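Local coordinates for protein phosphoserine phosphatase (Homo sapiens, PDB 6HYY) that hydrolyses L-phosphoserine to serine and phosphate as a magnesium-dependent phosphatase of the haloacid dehalogenase family, at residues R23-D28 / E42-A47; P53-L58 / A140-T145; F102-G107 / Q146-S151; S110-V115 / V126-L131; K156-L161 / I170-D175. All blocks are in the same frame, centred on the assembly; numbering follows the deposited sequence.

Contact 1 (R23-D28 / E42-A47); sequences REEGID and EMTRRA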
# COMPACT_ATOMS: atom_id res chain seq x y z
N ARG A 23 0.79 -9.94 -1.00
CA ARG A 23 2.05 -10.52 -1.46
C ARG A 23 2.48 -9.96 -2.81
O ARG A 23 3.68 -9.88 -3.09
CB ARG A 23 1.91 -12.05 -1.53
CG ARG A 23 1.25 -12.63 -0.29
CD ARG A 23 1.82 -13.99 0.07
NE ARG A 23 3.02 -13.84 0.90
CZ ARG A 23 3.60 -14.82 1.58
NH1 ARG A 23 3.10 -16.05 1.55
NH2 ARG A 23 4.69 -14.56 2.30
N GLU A 24 1.53 -9.53 -3.62
CA GLU A 24 1.72 -9.16 -5.02
C GLU A 24 1.71 -7.64 -5.18
O GLU A 24 1.48 -6.88 -4.23
CB GLU A 24 0.62 -9.80 -5.88
CG GLU A 24 0.37 -11.30 -5.61
CD GLU A 24 -0.83 -11.57 -4.69
OE1 GLU A 24 -1.36 -12.71 -4.73
OE2 GLU A 24 -1.23 -10.66 -3.93
N GLU A 25 1.96 -7.19 -6.41
CA GLU A 25 1.75 -5.80 -6.79
C GLU A 25 0.46 -5.74 -7.59
O GLU A 25 0.32 -6.43 -8.61
CB GLU A 25 2.94 -5.25 -7.59
CG GLU A 25 4.30 -5.42 -6.90
CD GLU A 25 4.74 -4.17 -6.15
OE1 GLU A 25 4.87 -3.11 -6.81
OE2 GLU A 25 4.95 -4.23 -4.91
N GLY A 26 -0.49 -4.93 -7.13
CA GLY A 26 -1.82 -4.95 -7.72
C GLY A 26 -1.81 -4.64 -9.21
O GLY A 26 -2.48 -5.31 -10.00
N ILE A 27 -1.04 -3.63 -9.61
CA ILE A 27 -1.01 -3.26 -11.02
C ILE A 27 -0.44 -4.39 -11.87
O ILE A 27 -0.89 -4.60 -13.01
CB ILE A 27 -0.24 -1.93 -11.21
CG1 ILE A 27 -0.38 -1.46 -12.66
CG2 ILE A 27 1.21 -2.08 -10.81
CD1 ILE A 27 -0.06 0.01 -12.87
N ASP A 28 0.53 -5.15 -11.34
CA ASP A 28 1.07 -6.29 -12.08
C ASP A 28 0.04 -7.41 -12.19
O ASP A 28 -0.06 -8.08 -13.23
CB ASP A 28 2.33 -6.81 -11.39
CG ASP A 28 3.45 -5.78 -11.36
OD1 ASP A 28 3.38 -4.79 -12.13
OD2 ASP A 28 4.41 -5.96 -10.58
N GLU A 42 7.90 -5.16 -15.64
CA GLU A 42 9.18 -4.49 -15.84
C GLU A 42 9.07 -2.99 -15.57
O GLU A 42 9.94 -2.41 -14.90
CB GLU A 42 9.69 -4.75 -17.26
CG GLU A 42 11.14 -4.32 -17.47
CD GLU A 42 12.05 -4.78 -16.34
OE1 GLU A 42 12.83 -3.95 -15.82
OE2 GLU A 42 12.00 -5.98 -15.97
N MET A 43 8.02 -2.35 -16.08
CA MET A 43 7.84 -0.92 -15.82
C MET A 43 7.66 -0.64 -14.34
O MET A 43 8.08 0.41 -13.84
CB MET A 43 6.64 -0.39 -16.61
CG MET A 43 6.74 -0.57 -18.11
SD MET A 43 5.15 -0.31 -18.93
CE MET A 43 5.37 1.33 -19.59
N THR A 44 7.03 -1.56 -13.61
CA THR A 44 6.85 -1.38 -12.17
C THR A 44 8.19 -1.40 -11.45
O THR A 44 8.46 -0.55 -10.59
CB THR A 44 5.92 -2.46 -11.63
OG1 THR A 44 4.64 -2.34 -12.28
CG2 THR A 44 5.76 -2.33 -10.13
N ARG A 45 9.05 -2.36 -11.80
CA ARG A 45 10.41 -2.37 -11.26
C ARG A 45 11.15 -1.09 -11.65
O ARG A 45 11.90 -0.53 -10.84
CB ARG A 45 11.17 -3.59 -11.78
CG ARG A 45 10.78 -4.89 -11.12
CD ARG A 45 11.86 -5.95 -11.32
NE ARG A 45 11.80 -6.55 -12.65
CZ ARG A 45 10.85 -7.40 -13.04
NH1 ARG A 45 9.88 -7.76 -12.22
NH2 ARG A 45 10.89 -7.89 -14.27
N ARG A 46 10.93 -0.62 -12.88
CA ARG A 46 11.59 0.58 -13.38
C ARG A 46 11.24 1.82 -12.56
O ARG A 46 12.07 2.71 -12.39
CB ARG A 46 11.21 0.77 -14.85
CG ARG A 46 11.83 1.95 -15.57
CD ARG A 46 11.39 1.92 -17.03
NE ARG A 46 11.76 3.13 -17.76
CZ ARG A 46 11.03 4.24 -17.78
NH1 ARG A 46 9.89 4.31 -17.11
NH2 ARG A 46 11.45 5.29 -18.48
N ALA A 47 10.01 1.88 -12.04
CA ALA A 47 9.54 3.06 -11.33
C ALA A 47 9.90 3.06 -9.84
O ALA A 47 9.60 4.04 -9.16
CB ALA A 47 8.03 3.21 -11.50

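Contact 2 (P53-L58 / A140-T145); sequences PFKAAL and AGFDET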
# COMPACT_ATOMS: atom_id res chain seq x y z
N PRO A 53 9.25 9.64 -12.73
CA PRO A 53 8.07 10.27 -12.12
C PRO A 53 6.89 9.32 -12.11
O PRO A 53 6.58 8.67 -13.11
CB PRO A 53 7.82 11.48 -13.03
CG PRO A 53 9.14 11.75 -13.69
CD PRO A 53 9.77 10.41 -13.87
N PHE A 54 6.22 9.23 -10.95
CA PHE A 54 5.23 8.18 -10.76
C PHE A 54 4.03 8.35 -11.68
O PHE A 54 3.54 7.36 -12.24
CB PHE A 54 4.77 8.12 -9.30
CG PHE A 54 3.85 6.97 -9.02
CD1 PHE A 54 4.34 5.68 -8.93
CD2 PHE A 54 2.48 7.18 -8.89
CE1 PHE A 54 3.49 4.61 -8.69
CE2 PHE A 54 1.63 6.11 -8.66
CZ PHE A 54 2.13 4.83 -8.56
N LYS A 55 3.53 9.58 -11.83
CA LYS A 55 2.33 9.79 -12.63
C LYS A 55 2.55 9.33 -14.07
O LYS A 55 1.69 8.67 -14.66
CB LYS A 55 1.91 11.26 -12.60
CG LYS A 55 0.59 11.53 -13.30
CD LYS A 55 0.26 13.02 -13.36
CE LYS A 55 -0.06 13.58 -11.97
NZ LYS A 55 -0.05 15.07 -11.95
N ALA A 56 3.71 9.67 -14.64
CA ALA A 56 4.05 9.21 -15.98
C ALA A 56 4.15 7.69 -16.03
O ALA A 56 3.63 7.06 -16.96
CB ALA A 56 5.36 9.85 -16.44
N ALA A 57 4.81 7.08 -15.05
CA ALA A 57 4.95 5.62 -15.04
C ALA A 57 3.59 4.94 -14.90
O ALA A 57 3.37 3.87 -15.47
CB ALA A 57 5.88 5.18 -13.91
N LEU A 58 2.68 5.54 -14.13
CA LEU A 58 1.33 4.99 -14.01
C LEU A 58 0.57 5.10 -15.32
O LEU A 58 -0.08 4.14 -15.75
CB LEU A 58 0.58 5.71 -12.88
CG LEU A 58 -0.76 5.10 -12.50
CD1 LEU A 58 -0.59 3.65 -12.08
CD2 LEU A 58 -1.44 5.91 -11.40
N ALA A 140 -10.94 4.61 -19.06
CA ALA A 140 -11.05 6.02 -19.38
C ALA A 140 -10.01 6.89 -18.68
O ALA A 140 -10.12 8.12 -18.74
CB ALA A 140 -12.46 6.53 -19.03
N GLY A 141 -9.02 6.30 -18.01
CA GLY A 141 -8.02 7.11 -17.33
C GLY A 141 -7.99 6.90 -15.83
O GLY A 141 -8.48 5.88 -15.34
N PHE A 142 -7.44 7.87 -15.08
CA PHE A 142 -7.44 7.77 -13.63
C PHE A 142 -7.48 9.17 -13.03
O PHE A 142 -7.19 10.16 -13.70
CB PHE A 142 -6.22 6.96 -13.13
CG PHE A 142 -4.90 7.60 -13.43
CD1 PHE A 142 -4.25 7.35 -14.63
CD2 PHE A 142 -4.30 8.46 -12.52
CE1 PHE A 142 -3.04 7.95 -14.92
CE2 PHE A 142 -3.08 9.05 -12.80
CZ PHE A 142 -2.46 8.80 -13.99
N ASP A 143 -7.87 9.24 -11.75
CA ASP A 143 -8.05 10.53 -11.08
C ASP A 143 -6.69 11.13 -10.77
O ASP A 143 -6.02 10.73 -9.81
CB ASP A 143 -8.88 10.35 -9.81
CG ASP A 143 -9.10 11.66 -9.06
OD1 ASP A 143 -8.71 12.73 -9.57
OD2 ASP A 143 -9.69 11.61 -7.96
N GLU A 144 -6.28 12.12 -11.56
CA GLU A 144 -4.94 12.69 -11.41
C GLU A 144 -4.83 13.65 -10.24
O GLU A 144 -3.73 14.11 -9.94
CB GLU A 144 -4.53 13.37 -12.71
CG GLU A 144 -4.87 12.54 -13.94
CD GLU A 144 -4.11 12.94 -15.19
OE1 GLU A 144 -3.49 14.03 -15.19
OE2 GLU A 144 -4.12 12.15 -16.16
N THR A 145 -5.94 13.96 -9.56
CA THR A 145 -5.88 14.80 -8.37
C THR A 145 -5.59 14.03 -7.09
O THR A 145 -5.39 14.66 -6.04
CB THR A 145 -7.19 15.58 -8.19
OG1 THR A 145 -8.24 14.71 -7.73
CG2 THR A 145 -7.61 16.23 -9.51

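Contact 3 (F102-G107 / Q146-S151); sequences FLISGG and QPTAES. With SER (serine), chain E.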
# COMPACT_ATOMS: atom_id res chain seq x y z
N PHE A 102 -4.62 2.57 8.43
CA PHE A 102 -4.86 3.11 7.10
C PHE A 102 -4.10 2.27 6.09
O PHE A 102 -3.08 1.68 6.42
CB PHE A 102 -4.42 4.59 6.96
CG PHE A 102 -5.13 5.52 7.90
CD1 PHE A 102 -4.67 5.70 9.18
CD2 PHE A 102 -6.26 6.20 7.48
CE1 PHE A 102 -5.35 6.55 10.07
CE2 PHE A 102 -6.97 7.03 8.36
CZ PHE A 102 -6.49 7.22 9.65
N LEU A 103 -4.63 2.23 4.87
CA LEU A 103 -3.94 1.63 3.74
C LEU A 103 -3.62 2.71 2.73
O LEU A 103 -4.49 3.51 2.38
CB LEU A 103 -4.81 0.54 3.09
CG LEU A 103 -5.24 -0.65 3.95
CD1 LEU A 103 -5.96 -1.68 3.06
CD2 LEU A 103 -4.05 -1.28 4.65
N ILE A 104 -2.37 2.75 2.27
CA ILE A 104 -1.93 3.74 1.29
C ILE A 104 -1.31 3.00 0.11
O ILE A 104 -0.46 2.12 0.31
CB ILE A 104 -0.93 4.76 1.87
CG1 ILE A 104 -1.48 5.37 3.15
CG2 ILE A 104 -0.63 5.84 0.83
CD1 ILE A 104 -0.49 6.30 3.84
N SER A 105 -1.75 3.33 -1.10
CA SER A 105 -1.26 2.58 -2.24
C SER A 105 -1.23 3.45 -3.49
O SER A 105 -2.10 4.29 -3.71
CB SER A 105 -2.15 1.36 -2.48
OG SER A 105 -1.57 0.57 -3.51
N GLY A 106 -0.22 3.20 -4.33
CA GLY A 106 -0.22 3.66 -5.71
C GLY A 106 -1.05 2.80 -6.64
O GLY A 106 -1.21 3.15 -7.82
N GLY A 107 -1.57 1.68 -6.14
CA GLY A 107 -2.57 0.89 -6.83
C GLY A 107 -3.94 1.53 -6.77
O GLY A 107 -4.08 2.74 -6.58
N GLN A 146 -5.56 12.70 -7.12
CA GLN A 146 -5.28 11.95 -5.90
C GLN A 146 -3.83 12.16 -5.48
O GLN A 146 -2.94 12.21 -6.33
CB GLN A 146 -5.53 10.45 -6.10
CG GLN A 146 -6.99 10.07 -6.25
CD GLN A 146 -7.79 10.34 -4.99
OE1 GLN A 146 -7.35 10.05 -3.88
NE2 GLN A 146 -8.98 10.92 -5.16
N PRO A 147 -3.55 12.29 -4.18
CA PRO A 147 -2.14 12.41 -3.77
C PRO A 147 -1.32 11.20 -4.18
O PRO A 147 -0.14 11.35 -4.51
CB PRO A 147 -2.21 12.57 -2.25
CG PRO A 147 -3.57 12.09 -1.86
CD PRO A 147 -4.46 12.39 -3.03
N THR A 148 -1.93 10.02 -4.21
CA THR A 148 -1.22 8.82 -4.62
C THR A 148 -0.95 8.77 -6.13
O THR A 148 -0.31 7.81 -6.59
CB THR A 148 -1.99 7.58 -4.16
OG1 THR A 148 -3.37 7.70 -4.55
CG2 THR A 148 -1.94 7.48 -2.63
N ALA A 149 -1.37 9.76 -6.91
CA ALA A 149 -1.05 9.78 -8.33
C ALA A 149 0.30 10.42 -8.63
O ALA A 149 0.78 10.32 -9.77
CB ALA A 149 -2.15 10.50 -9.12
N GLU A 150 0.91 11.07 -7.64
CA GLU A 150 2.14 11.83 -7.78
C GLU A 150 3.27 11.18 -7.00
O GLU A 150 3.04 10.40 -6.07
CB GLU A 150 1.95 13.27 -7.27
CG GLU A 150 0.80 14.04 -7.91
CD GLU A 150 -0.01 14.87 -6.91
OE1 GLU A 150 -1.26 14.84 -6.99
OE2 GLU A 150 0.60 15.55 -6.05
N SER A 151 4.50 11.49 -7.39
CA SER A 151 5.65 11.13 -6.56
C SER A 151 5.55 11.82 -5.21
O SER A 151 5.07 12.96 -5.10
CB SER A 151 6.96 11.53 -7.26
OG SER A 151 7.33 10.56 -8.23
N SER E . 1.85 0.32 -5.69
CA SER E . 1.65 0.89 -4.36
C SER E . 2.64 2.03 -4.13
O SER E . 3.32 2.02 -3.11
CB SER E . 1.85 -0.16 -3.29
OG SER E . 1.06 0.06 -2.14
OXT SER E . 2.80 2.95 -4.94

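Contact 4 (S110-V115 / V126-L131); sequences SIVEHV and VFANRL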
# COMPACT_ATOMS: atom_id res chain seq x y z
N SER A 110 -10.44 0.21 -6.26
CA SER A 110 -11.27 -0.98 -6.45
C SER A 110 -10.66 -2.18 -5.74
O SER A 110 -11.32 -2.84 -4.93
CB SER A 110 -11.42 -1.26 -7.95
OG SER A 110 -10.17 -1.27 -8.59
N ILE A 111 -9.38 -2.43 -5.99
CA ILE A 111 -8.70 -3.58 -5.41
C ILE A 111 -8.39 -3.33 -3.93
O ILE A 111 -8.59 -4.21 -3.09
CB ILE A 111 -7.43 -3.90 -6.21
CG1 ILE A 111 -7.77 -4.09 -7.70
CG2 ILE A 111 -6.74 -5.12 -5.62
CD1 ILE A 111 -6.55 -4.07 -8.60
N VAL A 112 -7.92 -2.12 -3.60
CA VAL A 112 -7.51 -1.88 -2.21
C VAL A 112 -8.71 -1.86 -1.26
O VAL A 112 -8.58 -2.24 -0.08
CB VAL A 112 -6.70 -0.57 -2.12
CG1 VAL A 112 -6.31 -0.27 -0.67
CG2 VAL A 112 -5.44 -0.65 -2.99
N GLU A 113 -9.88 -1.43 -1.73
CA GLU A 113 -11.06 -1.50 -0.88
C GLU A 113 -11.47 -2.94 -0.60
O GLU A 113 -11.97 -3.23 0.48
CB GLU A 113 -12.22 -0.72 -1.51
CG GLU A 113 -12.10 0.79 -1.34
CD GLU A 113 -13.38 1.53 -1.67
OE1 GLU A 113 -14.32 0.92 -2.22
OE2 GLU A 113 -13.46 2.75 -1.37
N HIS A 114 -11.26 -3.84 -1.57
CA HIS A 114 -11.46 -5.26 -1.33
C HIS A 114 -10.53 -5.77 -0.23
O HIS A 114 -10.96 -6.47 0.69
CB HIS A 114 -11.25 -6.03 -2.64
CG HIS A 114 -11.13 -7.51 -2.47
ND1 HIS A 114 -12.23 -8.33 -2.33
CD2 HIS A 114 -10.05 -8.32 -2.42
CE1 HIS A 114 -11.83 -9.59 -2.20
NE2 HIS A 114 -10.51 -9.60 -2.25
N VAL A 115 -9.25 -5.38 -0.30
CA VAL A 115 -8.29 -5.76 0.73
C VAL A 115 -8.71 -5.18 2.08
O VAL A 115 -8.71 -5.89 3.10
CB VAL A 115 -6.88 -5.31 0.33
CG1 VAL A 115 -5.89 -5.49 1.46
CG2 VAL A 115 -6.42 -6.06 -0.90
N VAL A 126 -8.78 4.29 3.34
CA VAL A 126 -8.06 3.82 2.16
C VAL A 126 -7.70 5.01 1.30
O VAL A 126 -8.56 5.86 1.00
CB VAL A 126 -8.91 2.82 1.36
CG1 VAL A 126 -8.27 2.57 0.01
CG2 VAL A 126 -9.12 1.52 2.14
N PHE A 127 -6.43 5.10 0.90
CA PHE A 127 -5.95 6.13 0.00
C PHE A 127 -5.25 5.44 -1.15
O PHE A 127 -4.24 4.75 -0.93
CB PHE A 127 -5.00 7.10 0.72
CG PHE A 127 -5.66 7.93 1.79
CD1 PHE A 127 -5.85 7.43 3.06
CD2 PHE A 127 -6.06 9.23 1.51
CE1 PHE A 127 -6.45 8.21 4.05
CE2 PHE A 127 -6.65 10.03 2.48
CZ PHE A 127 -6.85 9.52 3.75
N ALA A 128 -5.80 5.58 -2.35
CA ALA A 128 -5.27 4.88 -3.51
C ALA A 128 -5.73 5.61 -4.76
O ALA A 128 -6.55 6.53 -4.71
CB ALA A 128 -5.70 3.41 -3.53
N ASN A 129 -5.19 5.18 -5.90
CA ASN A 129 -5.59 5.79 -7.16
C ASN A 129 -6.97 5.27 -7.58
O ASN A 129 -7.42 4.22 -7.14
CB ASN A 129 -4.53 5.54 -8.21
CG ASN A 129 -3.32 6.38 -7.96
OD1 ASN A 129 -3.45 7.58 -7.71
ND2 ASN A 129 -2.15 5.77 -7.93
N ARG A 130 -7.66 6.06 -8.41
CA ARG A 130 -9.03 5.76 -8.80
C ARG A 130 -9.07 5.62 -10.31
O ARG A 130 -8.83 6.59 -11.03
CB ARG A 130 -9.99 6.86 -8.35
CG ARG A 130 -10.08 7.07 -6.85
CD ARG A 130 -11.22 8.02 -6.54
NE ARG A 130 -12.51 7.33 -6.53
CZ ARG A 130 -13.67 7.93 -6.31
NH1 ARG A 130 -13.72 9.24 -6.08
NH2 ARG A 130 -14.79 7.21 -6.30
N LEU A 131 -9.36 4.41 -10.79
CA LEU A 131 -9.54 4.21 -12.22
C LEU A 131 -10.86 4.83 -12.69
O LEU A 131 -11.85 4.88 -11.95
CB LEU A 131 -9.52 2.72 -12.56
CG LEU A 131 -8.20 1.98 -12.37
CD1 LEU A 131 -8.45 0.48 -12.50
CD2 LEU A 131 -7.17 2.44 -13.37
O HOH W 1 -10.19 1.78 -9.02

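Contact 5 (K156-L161 / I170-D175); sequences KVIKLL and IIMIGD. With MG (magnesium ion), chain D.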
# COMPACT_ATOMS: atom_id res chain seq x y z
N LYS A 156 2.28 12.88 1.29
CA LYS A 156 1.16 13.82 1.20
C LYS A 156 -0.07 13.27 1.92
O LYS A 156 -0.80 14.03 2.57
CB LYS A 156 0.84 14.11 -0.26
CG LYS A 156 1.96 14.80 -1.02
CD LYS A 156 1.51 15.18 -2.43
CE LYS A 156 2.67 15.75 -3.24
NZ LYS A 156 3.30 14.73 -4.13
N VAL A 157 -0.32 11.97 1.79
CA VAL A 157 -1.44 11.37 2.51
C VAL A 157 -1.25 11.53 4.02
O VAL A 157 -2.18 11.91 4.74
CB VAL A 157 -1.60 9.88 2.12
CG1 VAL A 157 -2.61 9.20 3.06
CG2 VAL A 157 -2.05 9.77 0.68
N ILE A 158 -0.05 11.23 4.51
CA ILE A 158 0.19 11.30 5.94
C ILE A 158 0.04 12.73 6.44
O ILE A 158 -0.52 12.97 7.52
CB ILE A 158 1.56 10.69 6.28
CG1 ILE A 158 1.49 9.18 6.01
CG2 ILE A 158 1.96 10.98 7.76
CD1 ILE A 158 2.77 8.43 6.28
N LYS A 159 0.50 13.71 5.64
CA LYS A 159 0.28 15.11 5.99
C LYS A 159 -1.21 15.43 6.09
O LYS A 159 -1.64 16.10 7.03
CB LYS A 159 0.97 16.02 4.98
CG LYS A 159 0.72 17.51 5.21
CD LYS A 159 1.62 18.35 4.30
CE LYS A 159 1.57 19.82 4.69
NZ LYS A 159 2.46 20.67 3.84
N LEU A 160 -2.01 14.95 5.12
CA LEU A 160 -3.45 15.17 5.20
C LEU A 160 -4.03 14.56 6.47
O LEU A 160 -4.88 15.18 7.12
CB LEU A 160 -4.14 14.58 3.97
CG LEU A 160 -3.93 15.24 2.60
CD1 LEU A 160 -4.60 14.40 1.52
CD2 LEU A 160 -4.46 16.66 2.59
N LEU A 161 -3.57 13.37 6.85
CA LEU A 161 -4.11 12.72 8.05
C LEU A 161 -3.72 13.48 9.31
O LEU A 161 -4.52 13.61 10.25
CB LEU A 161 -3.62 11.28 8.13
CG LEU A 161 -4.18 10.35 7.07
CD1 LEU A 161 -3.46 9.00 7.20
CD2 LEU A 161 -5.69 10.19 7.20
N ILE A 170 2.24 8.77 14.20
CA ILE A 170 1.89 7.97 13.02
C ILE A 170 3.11 7.17 12.58
O ILE A 170 4.18 7.74 12.34
CB ILE A 170 1.39 8.85 11.87
CG1 ILE A 170 0.22 9.71 12.30
CG2 ILE A 170 0.95 8.00 10.68
CD1 ILE A 170 -0.18 10.70 11.20
N ILE A 171 2.95 5.87 12.42
CA ILE A 171 4.01 5.00 11.93
C ILE A 171 3.66 4.56 10.52
O ILE A 171 2.52 4.17 10.25
CB ILE A 171 4.20 3.77 12.84
CG1 ILE A 171 4.58 4.22 14.27
CG2 ILE A 171 5.25 2.81 12.26
CD1 ILE A 171 4.91 3.09 15.20
N MET A 172 4.63 4.65 9.61
CA MET A 172 4.50 4.11 8.26
C MET A 172 5.19 2.75 8.19
O MET A 172 6.30 2.60 8.70
CB MET A 172 5.15 5.05 7.24
CG MET A 172 5.14 4.52 5.82
SD MET A 172 3.54 4.79 5.04
CE MET A 172 3.45 3.46 3.83
N ILE A 173 4.52 1.76 7.60
CA ILE A 173 5.06 0.40 7.45
C ILE A 173 5.02 0.02 5.98
O ILE A 173 3.95 0.05 5.37
CB ILE A 173 4.28 -0.62 8.29
CG1 ILE A 173 4.34 -0.22 9.77
CG2 ILE A 173 4.85 -2.05 8.04
CD1 ILE A 173 3.73 -1.23 10.75
N GLY A 174 6.18 -0.34 5.43
CA GLY A 174 6.20 -0.72 4.02
C GLY A 174 7.54 -1.30 3.62
O GLY A 174 8.50 -1.30 4.39
N ASP A 175 7.57 -1.82 2.40
CA ASP A 175 8.73 -2.56 1.92
C ASP A 175 9.71 -1.73 1.12
O ASP A 175 10.86 -2.15 0.96
CB ASP A 175 8.28 -3.74 1.05
CG ASP A 175 7.64 -3.29 -0.25
OD1 ASP A 175 6.63 -2.57 -0.18
OD2 ASP A 175 8.13 -3.66 -1.35
MG MG D . 5.18 -1.65 -1.68
O HOH W 2 6.41 -2.72 -3.22
O HOH W 3 4.61 -0.70 -3.38
O HOH W 4 6.34 0.25 -1.69

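Contact 1 (R23-D28 / E42-A47)
The hydroxyl of T44 is the polar hub here, with three groups on OG1. D28 OD1 lies 2.8 Å from T44 OG1; V40 O, one turn back on the helix of T44, is also within reach of it; and R61 NH1 from helix 54-65 donates to the oxygen. R45, its NH1 6.0 Å from D28 OD2, would be expected to favour a charged D28 carboxylate without pairing with it.

T44 presents its two branches differently. OG1 lies anti to its carbonyl carbon (chi1 -61°) and faces D28, while the methyl CG2 reaches over to the carboxylate of E25, with OE1 of E25 3.5 Å from CG2 of T44. I27 comes alongside in the opposite direction, its CG2 3.7 Å from OG1 of T44, adding an apolar flank to the polar pair. E25 OE2 is hydrogen-bonded to S19 OG, and the E25 side chain lies about 4 Å from the bound magnesium and about 5 Å from the bound serine at nearest atoms. The next residue, G26 at the start of helix 26-33, bonds through N to D18 OD1, a residue of the metal site. Helices 26-33 and 37-46 are thus joined beside the active site, in the helical cap that follows the first core strand in phosphoserine phosphatases of the haloacid dehalogenase fold.

Contact 2 (P53-L58 / A140-T145)
F142 carries its ring at the sterically hindered chi1 of 64°, with CG between the backbone N and the carbonyl carbon, and from there it reaches across to L58. This is where cap helix 54-65 meets the core of the haloacid dehalogenase fold: F142 belongs to strand 139-142, which pairs antiparallel with strand 126-133 at one edge of the central sheet.

L58 places the methyl CD2 over one face of the phenyl ring, in a CH-pi contact 4.0 Å from CD2 to the centroid of F142 and 16° off the ring normal. The methyl sits toward the rim, and CE2 of F142 is the atom it approaches most closely, 3.8 Å from CD2 of L58. K55, one helical turn earlier, comes at the ring differently, with its CG near the ring plane beside CZ. Its chain then bends at chi3 (-68°) and runs by E144; K55 NZ stays 4.8 Å from E144 OE1, so the opposite charges are near but not paired. T59 and L62 of the same helix also touch the F142 side chain, making the phenylalanine a plug between cap and sheet.

Beyond F142 the chain leaves the strand through an Asx turn. D143 OD1 accepts twice from one face of its carboxylate plane: from T145 OG1 at 2.7 Å, and from T145 N at 3.0 Å, the latter well above that plane.

Contact 3 (F102-G107 / Q146-S151)
T148 is the residue of the loop that leans on strand 100-105. At the loop's start, Q146 O accepts the N-H of A149 at 3.0 Å, winding P147, T148 and A149 into a short 3-10 turn. T148 points its side chain at the end of the strand, its CB 3.3 Å from S105 O. Its chi1 of 49° puts OG1 between the backbone N and the carbonyl carbon and sets CG2 beside the N, where CG2 of T148 is 3.4 Å from S105 O. The same methyl also meets I104, CG2 of T148 to CG2 of I104 at 4.0 Å. The T148 carbonyl and G106 O both accept from N129 ND2, which ties the loop and the glycine corner to a single amide on the next strand. Further on, E150 OE2 makes a long, weak ion pair with K156 NZ, and S151 OG receives the N-H of F54 at the start of a cap helix.

The S105 side chain turns away from T148. Its OG accepts from G107 N at 2.9 Å, closing an ST turn, and is hydrogen-bonded to OG of the bound serine at 3.0 Å. G106 N comes to 3.0 Å from the ligand CA. S105 at the end of its strand matches the Ser/Thr of the haloacid dehalogenase family's second signature motif, and here G106 and G107 after it line the serine pocket.

Contact 4 (S110-V115 / V126-L131)
V112 overlaps V126 and A128 with its two methyl branches, one for each. CG1, anti to the backbone N of V112 (chi1 178°), presses on CG1 of V126 at 3.5 Å, a tight methyl-to-methyl contact in which the two side chains lie alongside and point contrary ways. CG2 of V112 turns to the other neighbour and meets CB of A128 at 4.1 Å. At the margin the aliphatic part of E113 lies by V126, while its carboxylate is held in a salt bridge by R109. A water joins the two backbones farther along, accepting from S110 N at 3.2 Å and from L131 N at 3.3 Å.

Helix 110-115 runs nearly antiparallel to strand 126-129, at 155° between directions and 8.5 Å between axes, as expected of the helix in a beta-alpha-beta crossover. It links strand 100-105 to strand 126-133 and covers both, V112 also touching L103 and S105, whereas S110, I111 and L131 meet cap helix 69-78.

Contact 5 (K156-L161 / I170-D175)
In the Rossmann-like core of the haloacid dehalogenase fold, helix 153-165 lies over one face of the central sheet, and here it rests on strand 170-174, which ends at the metal site. I158 carries the contact. The CG2 branch, anti to the backbone N, reaches CD1 of I170 at 4.1 Å, the two isoleucines lying side by side with their chains running contrary ways. The longer branch of I158 sets CD1 against SD of M172, 3.9 Å apart. M172 bends at chi2 (81°), which brings its sulfur back to the helix. L161 adds to the cover, lying against C14 and F102, and I104 also touches I158, so the helix spans three neighbouring strands.

I170 and M172 face the helix, while I171 turns to the other side of the sheet. The strand then delivers D175, whose position just beyond its end matches the fourth signature motif of the family. Its OD2 is paired with R198 and also accepts from a metal-bound water at 2.7 Å. The magnesium takes three waters, D16 OD2 and D18 O, and its sixth ligand is D175 OD1 at 2.3 Å.

From the N terminus, contact 1 closes a short helical hairpin within the cap before any other contact opens. Contact 2 spans more than eighty residues, from cap helix 54-65 to edge strand 139-142. Contact 3 crosses it, opening inside its span at strand 100-105 and ending just past it, in the loop after the edge strand. Contact 4, the helix-on-strand crossover, falls within the spans of both, and its N129 bonds to G106 and T148 of contact 3. Contact 5 follows in series, tying helix 153-165 to strand 170-174. I27 and L58 join contacts 1 and 2; F127 of contact 4 packs on V157 of contact 5 within the core, and contact 2 ties cap to sheet edge.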